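Side-chain contacts in ATP:cob(I)alamin adenosyltransferase (Salmonella enterica subsp. enterica serovar Livingstone, PDB 5CX7), which probably converts cob(I)alamin to adenosylcobalamin, the cofactor of propanediol dehydratase, and binds heme in its C-terminal domain: residues V10-F14 with H15-Q19; M73-T77 with H78-D82. All blocks are in the same frame, centred on the assembly; numbering follows the deposited sequence.

Overall arrangement
From the N terminus, the chain first makes interaction 1, where the loop 10-14 turns into helix 14-31 and the first turn of that helix brings His18 to the heme iron. The chain then runs through strands 36-41 and 46-51 and helix 59-72 before reaching interaction 2, in the loop 73-82 that leaves the end of helix 59-72. The two contacts follow in series, neither nested nor crossed, and lie on opposite sides of the chain's centre, their own centres about 23 Å apart. Interaction 1 ties a helix start to the antiparallel sheet and a second subunit; interaction 2 joins a helix end to the segment entering strand 107-112.

Interaction 1: V10-F14 with H15-Q19; sequences VALSF and HDLHQ. With HEM (protoporphyrin IX containing Fe), chain B.
A capping box opens helix 14-31 and leads straight into the heme site, with Ser13 and Asp16 exchanging bonds at the N-cap. Asp16 N donates to Ser13 OG at 3.0 Å, and Ser13 N returns a bond to Asp16 OD2 at 3.0 Å, reaching the anti side of that oxygen 28° out of the carboxylate plane. Arg112 forms a salt bridge with the same OD2, so a charge partner and a backbone N-H together hold the carboxylate. The first backbone bond of the helix runs from Leu17 N to Ser13 O. Leu12 lies against the same turn: its CD2 meets Asp16 CB at 3.8 Å, while CD1 touches Leu17 CD2, the two leucine side chains set roughly perpendicular and both packing on Ile39 of the sheet. On the heme side, Phe14 and, one turn later, His18 both carry CG anti to the backbone N and run side by side toward the porphyrin. Their rings are slid apart, planes at 29°, and His18 CB sits over the Phe14 face. Phe14 CZ approaches the heme methyl CMA at 3.6 Å. His18 NE2 binds the iron at 2.0 Å, opposed by His18 of a second subunit, which completes bis-histidine ligation across the interface.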
loop_
_atom_site.group_PDB
_atom_site.type_symbol
_atom_site.label_atom_id
_atom_site.label_comp_id
_atom_site.label_asym_id
_atom_site.label_seq_id
_atom_site.Cartn_x
_atom_site.Cartn_y
_atom_site.Cartn_z
ATOM N N VAL E 10 -2.038 -11.652 35.242
ATOM C CA VAL E 10 -2.462 -10.299 35.109
ATOM C C VAL E 10 -3.036 -9.968 33.715
ATOM O O VAL E 10 -3.469 -8.930 33.690
ATOM C CB VAL E 10 -1.463 -9.189 35.623
ATOM C CG1 VAL E 10 -0.910 -9.536 36.983
ATOM C CG2 VAL E 10 -0.304 -9.197 34.683
ATOM N N ALA E 11 -3.085 -10.759 32.626
ATOM C CA ALA E 11 -3.707 -10.297 31.349
ATOM C C ALA E 11 -5.095 -9.713 31.509
ATOM O O ALA E 11 -5.739 -9.868 32.537
ATOM C CB ALA E 11 -3.778 -11.457 30.335
ATOM N N LEU E 12 -5.579 -9.019 30.481
ATOM C CA LEU E 12 -6.975 -8.586 30.466
ATOM C C LEU E 12 -7.961 -9.732 30.369
ATOM O O LEU E 12 -7.887 -10.516 29.448
ATOM C CB LEU E 12 -7.249 -7.607 29.279
ATOM C CG LEU E 12 -6.496 -6.275 29.374
ATOM C CD1 LEU E 12 -6.541 -5.556 27.992
ATOM C CD2 LEU E 12 -7.036 -5.342 30.429
ATOM N N SER E 13 -8.908 -9.793 31.313
ATOM C CA SER E 13 -9.925 -10.827 31.353
ATOM C C SER E 13 -11.091 -10.363 30.519
ATOM O O SER E 13 -11.169 -9.173 30.186
ATOM C CB SER E 13 -10.379 -11.023 32.813
ATOM O OG SER E 13 -10.982 -9.838 33.340
ATOM N N PHE E 14 -12.060 -11.262 30.321
ATOM C CA PHE E 14 -13.344 -10.919 29.741
ATOM C C PHE E 14 -13.987 -9.769 30.462
ATOM O O PHE E 14 -14.420 -8.739 29.869
ATOM C CB PHE E 14 -14.360 -12.089 29.714
ATOM C CG PHE E 14 -15.786 -11.624 29.392
ATOM C CD1 PHE E 14 -16.129 -11.290 28.136
ATOM C CD2 PHE E 14 -16.686 -11.347 30.419
ATOM C CE1 PHE E 14 -17.394 -10.796 27.837
ATOM C CE2 PHE E 14 -17.948 -10.826 30.157
ATOM C CZ PHE E 14 -18.299 -10.545 28.844
ATOM N N HIS E 15 -14.074 -9.877 31.782
ATOM C CA HIS E 15 -14.614 -8.804 32.577
ATOM C C HIS E 15 -13.872 -7.453 32.388
ATOM O O HIS E 15 -14.472 -6.373 32.356
ATOM C CB HIS E 15 -14.617 -9.215 34.086
ATOM C CG HIS E 15 -15.138 -8.143 34.998
ATOM N ND1 HIS E 15 -16.484 -7.899 35.219
ATOM C CD2 HIS E 15 -14.468 -7.252 35.763
ATOM C CE1 HIS E 15 -16.620 -6.893 36.066
ATOM N NE2 HIS E 15 -15.415 -6.507 36.431
ATOM N N ASP E 16 -12.556 -7.471 32.399
ATOM C CA ASP E 16 -11.781 -6.225 32.139
ATOM C C ASP E 16 -12.204 -5.562 30.827
ATOM O O ASP E 16 -12.387 -4.369 30.766
ATOM C CB ASP E 16 -10.286 -6.500 32.043
ATOM C CG ASP E 16 -9.652 -6.914 33.370
ATOM O OD1 ASP E 16 -10.006 -6.346 34.413
ATOM O OD2 ASP E 16 -8.600 -7.628 33.363
ATOM N N LEU E 17 -12.242 -6.367 29.782
ATOM C CA LEU E 17 -12.558 -5.859 28.429
ATOM C C LEU E 17 -13.967 -5.303 28.395
ATOM O O LEU E 17 -14.221 -4.258 27.807
ATOM C CB LEU E 17 -12.435 -7.008 27.405
ATOM C CG LEU E 17 -11.006 -7.553 27.210
ATOM C CD1 LEU E 17 -11.025 -8.842 26.386
ATOM C CD2 LEU E 17 -10.036 -6.547 26.630
ATOM N N HIS E 18 -14.905 -6.068 28.956
ATOM C CA HIS E 18 -16.274 -5.705 28.978
ATOM C C HIS E 18 -16.495 -4.387 29.711
ATOM O O HIS E 18 -17.230 -3.551 29.217
ATOM C CB HIS E 18 -17.126 -6.846 29.575
ATOM C CG HIS E 18 -18.588 -6.677 29.308
ATOM N ND1 HIS E 18 -19.443 -6.095 30.222
ATOM C CD2 HIS E 18 -19.342 -6.956 28.213
ATOM C CE1 HIS E 18 -20.665 -6.027 29.718
ATOM N NE2 HIS E 18 -20.603 -6.540 28.524
ATOM N N GLN E 19 -15.904 -4.253 30.880
ATOM C CA GLN E 19 -16.033 -3.065 31.712
ATOM C C GLN E 19 -15.378 -1.862 31.113
ATOM O O GLN E 19 -15.951 -0.799 31.165
ATOM C CB GLN E 19 -15.539 -3.277 33.165
ATOM C CG GLN E 19 -16.405 -4.282 33.884
ATOM C CD GLN E 19 -17.884 -3.894 33.839
ATOM O OE1 GLN E 19 -18.261 -2.905 34.458
ATOM N NE2 GLN E 19 -18.722 -4.679 33.174
HETATM C CHA HEM B . -23.830 -8.125 29.897
HETATM C CHB HEM B . -20.954 -9.656 26.280
HETATM C CHC HEM B . -20.518 -5.005 25.038
HETATM C CHD HEM B . -23.708 -3.621 28.361
HETATM C C1A HEM B . -23.067 -8.875 29.062
HETATM C C2A HEM B . -22.826 -10.244 29.244
HETATM C C3A HEM B . -22.012 -10.669 28.230
HETATM C C4A HEM B . -21.754 -9.593 27.386
HETATM C CMA HEM B . -21.462 -12.071 28.030
HETATM C CAA HEM B . -23.325 -11.121 30.387
HETATM C CBA HEM B . -22.149 -11.201 31.395
HETATM C CGA HEM B . -22.575 -11.267 32.842
HETATM O O1A HEM B . -22.541 -12.379 33.432
HETATM O O2A HEM B . -22.933 -10.213 33.433
HETATM C C1B HEM B . -20.591 -8.513 25.599
HETATM C C2B HEM B . -19.707 -8.505 24.519
HETATM C C3B HEM B . -19.575 -7.198 24.157
HETATM C C4B HEM B . -20.402 -6.387 25.083
HETATM C CMB HEM B . -19.068 -9.771 23.931
HETATM C CAB HEM B . -18.736 -6.783 23.016
HETATM C CBB HEM B . -18.550 -5.575 22.538
HETATM C C1C HEM B . -21.323 -4.206 25.833
HETATM C C2C HEM B . -21.421 -2.787 25.718
HETATM C C3C HEM B . -22.361 -2.399 26.687
HETATM C C4C HEM B . -22.785 -3.601 27.354
HETATM C CMC HEM B . -20.658 -1.880 24.736
HETATM C CAC HEM B . -22.912 -1.057 27.075
HETATM C CBC HEM B . -22.621 0.098 26.531
HETATM C C1D HEM B . -23.970 -4.796 29.028
HETATM C C2D HEM B . -24.905 -4.720 30.154
HETATM C C3D HEM B . -24.949 -5.981 30.634
HETATM C C4D HEM B . -24.059 -6.790 29.754
HETATM C CMD HEM B . -25.641 -3.478 30.632
HETATM C CAD HEM B . -25.809 -6.460 31.809
HETATM C CBD HEM B . -25.407 -5.895 33.174
HETATM C CGD HEM B . -24.795 -6.931 34.093
HETATM O O1D HEM B . -25.225 -7.068 35.286
HETATM O O2D HEM B . -23.833 -7.622 33.671
HETATM N NA HEM B . -22.369 -8.479 27.917
HETATM N NB HEM B . -20.968 -7.268 25.886
HETATM N NC HEM B . -22.106 -4.667 26.859
HETATM N ND HEM B . -23.475 -6.050 28.823
HETATM FE FE HEM B . -22.248 -6.661 27.429
#

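Interaction 2: M73-T77 with H78-D82; sequences MKTAT and HELSD
Glu79 OE1 takes a hydrogen bond from Ala76 N at 3.0 Å, arriving on the anti side and 32° out of the carboxylate plane. Thr75 OG1 also lies 3.0 Å from Glu79 OE1, but its single proton could go instead to Ala76 O. With CG anti to its carbonyl carbon (chi1 -51°) and the chain extended beyond, the Glu79 side chain runs antiparallel alongside that of Thr75. The backbone closes the turn: Glu79 N donates to Ala76 O and Leu80 N to Thr77 O at 3.1 Å, both from well above the carbonyl plane. A water 2.9 Å from His78 ND1, in the plane of the ring, also gives a weak bond to Thr77 OG1, whose stronger partners are Phe104 O and Gly107 N.

Apolar side chains meet at Leu80: Thr75 CG2 lies against Leu80 CD2 at 3.8 Å, and Met73 SD approaches Leu80 CD1 at 4.1 Å. Ala76 CB makes a van der Waals contact with His78 CE1 at 3.4 Å, and Glu79 CG lies over one face of the imidazole.

Two extended residues, Thr75 and Ala76, lead into the helical turn from Thr77. Thr75, where the chain turns to meet Glu79, directly follows Lys74, the positive-phi C-prime residue of the Schellman motif (Thr75 N to Ala70 O, Lys74 N to Val71 O) that ends helix 59-72.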
loop_
_atom_site.group_PDB
_atom_site.type_symbol
_atom_site.label_atom_id
_atom_site.label_comp_id
_atom_site.label_asym_id
_atom_site.label_seq_id
_atom_site.Cartn_x
_atom_site.Cartn_y
_atom_site.Cartn_z
ATOM N N MET E 73 4.743 1.763 21.634
ATOM C CA MET E 73 5.641 2.693 22.240
ATOM C C MET E 73 5.618 2.732 23.803
ATOM O O MET E 73 6.339 3.557 24.365
ATOM C CB MET E 73 5.370 4.073 21.708
ATOM C CG MET E 73 5.475 3.979 20.191
ATOM S SD MET E 73 6.074 5.354 19.354
ATOM C CE MET E 73 7.685 5.557 20.076
ATOM N N LYS E 74 4.838 1.867 24.414
ATOM C CA LYS E 74 4.709 1.796 25.884
ATOM C C LYS E 74 4.458 3.151 26.499
ATOM O O LYS E 74 5.117 3.562 27.456
ATOM C CB LYS E 74 5.939 1.122 26.515
ATOM C CG LYS E 74 6.119 -0.273 26.086
ATOM C CD LYS E 74 7.415 -0.872 26.717
ATOM C CE LYS E 74 7.722 -2.222 26.167
ATOM N NZ LYS E 74 9.045 -2.740 26.678
ATOM N N THR E 75 3.502 3.895 25.947
ATOM C CA THR E 75 3.267 5.245 26.355
ATOM C C THR E 75 1.806 5.626 26.164
ATOM O O THR E 75 1.099 4.960 25.448
ATOM C CB THR E 75 4.141 6.209 25.506
ATOM O OG1 THR E 75 4.067 7.517 26.049
ATOM C CG2 THR E 75 3.680 6.218 24.104
ATOM N N ALA E 76 1.332 6.680 26.812
ATOM C CA ALA E 76 0.034 7.273 26.414
ATOM C C ALA E 76 0.318 8.134 25.145
ATOM O O ALA E 76 1.419 8.760 25.025
ATOM C CB ALA E 76 -0.533 8.132 27.504
ATOM N N THR E 77 -0.655 8.225 24.254
ATOM C CA THR E 77 -0.418 8.936 23.005
ATOM C C THR E 77 -0.222 10.453 23.174
ATOM O O THR E 77 0.551 11.040 22.419
ATOM C CB THR E 77 -1.448 8.635 21.951
ATOM O OG1 THR E 77 -2.753 9.075 22.390
ATOM C CG2 THR E 77 -1.485 7.188 21.616
ATOM N N HIS E 78 -0.807 11.071 24.225
ATOM C CA HIS E 78 -0.570 12.501 24.466
ATOM C C HIS E 78 0.867 12.792 24.888
ATOM O O HIS E 78 1.343 13.908 24.701
ATOM C CB HIS E 78 -1.581 13.099 25.488
ATOM C CG HIS E 78 -1.394 12.602 26.881
ATOM N ND1 HIS E 78 -1.867 11.396 27.339
ATOM C CD2 HIS E 78 -0.712 13.153 27.920
ATOM C CE1 HIS E 78 -1.527 11.234 28.618
ATOM N NE2 HIS E 78 -0.810 12.283 28.987
ATOM N N GLU E 79 1.565 11.811 25.434
ATOM C CA GLU E 79 2.946 11.913 25.814
ATOM C C GLU E 79 3.890 11.900 24.601
ATOM O O GLU E 79 5.029 12.226 24.756
ATOM C CB GLU E 79 3.323 10.808 26.783
ATOM C CG GLU E 79 2.362 10.690 27.981
ATOM C CD GLU E 79 2.789 9.703 29.031
ATOM O OE1 GLU E 79 2.934 8.517 28.643
ATOM O OE2 GLU E 79 2.882 10.082 30.225
ATOM N N LEU E 80 3.389 11.572 23.413
ATOM C CA LEU E 80 4.181 11.703 22.186
ATOM C C LEU E 80 4.099 13.069 21.514
ATOM O O LEU E 80 4.861 13.320 20.617
ATOM C CB LEU E 80 3.751 10.596 21.240
ATOM C CG LEU E 80 3.939 9.150 21.661
ATOM C CD1 LEU E 80 3.351 8.214 20.614
ATOM C CD2 LEU E 80 5.395 8.816 21.943
ATOM N N SER E 81 3.146 13.931 21.912
ATOM C CA SER E 81 2.885 15.155 21.169
ATOM C C SER E 81 4.074 16.081 21.122
ATOM O O SER E 81 4.416 16.528 20.037
ATOM C CB SER E 81 1.699 15.922 21.751
ATOM O OG SER E 81 0.623 15.013 21.842
ATOM N N ASP E 82 4.767 16.274 22.256
ATOM C CA ASP E 82 5.920 17.144 22.254
ATOM C C ASP E 82 7.103 16.552 21.425
ATOM O O ASP E 82 7.835 17.285 20.755
ATOM C CB ASP E 82 6.421 17.418 23.654
ATOM C CG ASP E 82 5.458 18.292 24.455
ATOM O OD1 ASP E 82 4.596 18.945 23.837
ATOM O OD2 ASP E 82 5.578 18.278 25.695
HETATM O O HOH W 1 -3.578 9.951 25.544
#